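PDB 6FXO: bifunctional autolysin from Staphylococcus aureus subsp. aureus Mu50, which probably cleaves the glycan strands of cell-wall peptidoglycan as the family 73 N-acetylglucosaminidase part of an autolysin that also carries an amidase activity. Local coordinates for residues Q123-G127 / K142-V146. Residues are numbered along the deposited sequence; the frame is centred on the assembly and turned at random.
Sequences QLAKG and KYHNV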
loop_
_atom_site.group_PDB
_atom_site.type_symbol
_atom_site.label_atom_id
_atom_site.label_comp_id
_atom_site.label_asym_id
_atom_site.label_seq_id
_atom_site.Cartn_x
_atom_site.Cartn_y
_atom_site.Cartn_z
ATOM N N GLN A 123 -16.618 -13.206 2.880
ATOM C CA GLN A 123 -17.477 -14.084 2.115
ATOM C C GLN A 123 -17.067 -14.065 0.639
ATOM O O GLN A 123 -17.132 -15.082 -0.048
ATOM C CB GLN A 123 -18.969 -13.685 2.327
ATOM C CG GLN A 123 -20.070 -14.499 1.609
ATOM C CD GLN A 123 -20.241 -15.947 2.037
ATOM O OE1 GLN A 123 -20.991 -16.288 2.952
ATOM N NE2 GLN A 123 -19.513 -16.802 1.342
ATOM N N LEU A 124 -16.600 -12.897 0.167
ATOM C CA LEU A 124 -16.163 -12.748 -1.211
ATOM C C LEU A 124 -14.954 -13.634 -1.557
ATOM O O LEU A 124 -14.817 -14.077 -2.684
ATOM C CB LEU A 124 -15.781 -11.278 -1.433
ATOM C CG LEU A 124 -16.313 -10.588 -2.688
ATOM C CD1 LEU A 124 -17.822 -10.557 -2.686
ATOM C CD2 LEU A 124 -15.775 -9.166 -2.738
ATOM N N ALA A 125 -14.105 -13.885 -0.564
ATOM C CA ALA A 125 -12.888 -14.687 -0.653
ATOM C C ALA A 125 -13.209 -16.091 -0.296
ATOM O O ALA A 125 -12.526 -17.020 -0.714
ATOM C CB ALA A 125 -11.833 -14.148 0.300
ATOM N N LYS A 126 -14.238 -16.236 0.524
ATOM C CA LYS A 126 -14.690 -17.549 0.966
ATOM C C LYS A 126 -15.229 -18.281 -0.270
ATOM O O LYS A 126 -15.308 -19.510 -0.295
ATOM C CB LYS A 126 -15.797 -17.412 2.033
ATOM C CG LYS A 126 -15.275 -17.486 3.468
ATOM C CD LYS A 126 -16.377 -17.749 4.502
ATOM C CE LYS A 126 -15.829 -17.810 5.915
ATOM N NZ LYS A 126 -16.877 -18.141 6.926
ATOM N N GLY A 127 -15.572 -17.493 -1.304
ATOM C CA GLY A 127 -16.104 -18.029 -2.537
ATOM C C GLY A 127 -17.599 -18.223 -2.405
ATOM O O GLY A 127 -18.347 -18.068 -3.365
ATOM N N LYS A 142 -18.225 -22.708 -5.538
ATOM C CA LYS A 142 -17.886 -21.312 -5.334
ATOM C C LYS A 142 -16.777 -20.660 -6.140
ATOM O O LYS A 142 -15.708 -21.232 -6.350
ATOM C CB LYS A 142 -17.466 -21.183 -3.855
ATOM C CG LYS A 142 -16.856 -22.476 -3.229
ATOM C CD LYS A 142 -15.291 -22.585 -3.278
ATOM C CE LYS A 142 -14.691 -23.757 -2.491
ATOM N NZ LYS A 142 -13.180 -23.896 -2.601
ATOM N N TYR A 143 -17.054 -19.408 -6.535
ATOM C CA TYR A 143 -16.173 -18.536 -7.308
ATOM C C TYR A 143 -15.578 -17.590 -6.188
ATOM O O TYR A 143 -16.232 -17.433 -5.170
ATOM C CB TYR A 143 -17.016 -17.885 -8.440
ATOM C CG TYR A 143 -17.546 -18.891 -9.459
ATOM C CD1 TYR A 143 -18.665 -19.684 -9.193
ATOM C CD2 TYR A 143 -16.932 -19.061 -10.695
ATOM C CE1 TYR A 143 -19.146 -20.604 -10.113
ATOM C CE2 TYR A 143 -17.406 -19.977 -11.631
ATOM C CZ TYR A 143 -18.514 -20.752 -11.333
ATOM O OH TYR A 143 -18.982 -21.672 -12.249
ATOM N N HIS A 144 -14.366 -16.990 -6.364
ATOM C CA HIS A 144 -13.691 -16.103 -5.378
ATOM C C HIS A 144 -13.253 -14.654 -5.704
ATOM O O HIS A 144 -13.158 -14.277 -6.862
ATOM C CB HIS A 144 -12.438 -16.868 -4.922
ATOM C CG HIS A 144 -12.710 -18.213 -4.370
ATOM N ND1 HIS A 144 -12.758 -18.451 -3.002
ATOM C CD2 HIS A 144 -12.959 -19.397 -4.980
ATOM C CE1 HIS A 144 -13.034 -19.736 -2.816
ATOM N NE2 HIS A 144 -13.162 -20.325 -3.980
ATOM N N ASN A 145 -12.935 -13.858 -4.638
ATOM C CA ASN A 145 -12.513 -12.480 -4.824
ATOM C C ASN A 145 -11.641 -12.030 -3.709
ATOM O O ASN A 145 -12.155 -11.647 -2.655
ATOM C CB ASN A 145 -13.688 -11.581 -4.771
ATOM C CG ASN A 145 -13.574 -10.491 -5.751
ATOM O OD1 ASN A 145 -12.585 -9.734 -5.784
ATOM N ND2 ASN A 145 -14.572 -10.307 -6.519
ATOM N N VAL A 146 -10.338 -12.079 -3.902
ATOM C CA VAL A 146 -9.556 -11.619 -2.762
ATOM C C VAL A 146 -9.226 -10.118 -2.783
ATOM O O VAL A 146 -8.552 -9.622 -1.873
ATOM C CB VAL A 146 -8.314 -12.504 -2.607
ATOM C CG1 VAL A 146 -8.721 -13.963 -2.464
ATOM C CG2 VAL A 146 -7.374 -12.326 -3.795
#
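H144 meets the short helix 123-126 through its imidazole ring. At CB the side chain turns with CG anti to the carbonyl carbon (chi1 -56°), which carries the ring beside the backbone of A125 to G127. H144 CG lies 3.9 Å from A125 O. ND1 of H144 donates a nearly straight hydrogen bond to A125 O, 2.7 Å long with 161° at the hydrogen. The oxygen lies almost exactly in the ring plane, but the donor approaches from above the carbonyl plane. H144 CE1 comes 3.4 Å from K126 O. NE2 of H144, beyond CE1, is 4.0 Å from G127 CA. That same CA sits over one face of the imidazole, 3.6 Å from its centroid, as a CH-pi contact offset toward the rim.

Next to the ring, N145 N makes a weak bond to L124 O, bent to 118°. The side chains of L124 and N145 run side by side, with L124 CG 3.5 Å from N145 CB. The amide of N145 is engaged elsewhere: OD1 accepts from I149 N. Farther along, A125 CB touches V146 CG1.

V172 and A175 of helix 172-180 also touch H144, so its buried side chain links helix 123-126 to helix 172-180 within the lysozyme-clan domain. The bond from ND1 requires a proton on that nitrogen. It gives the carbonyl oxygen of A125 a donor and, with the oxygen in the ring plane, would favour this rotation of the imidazole.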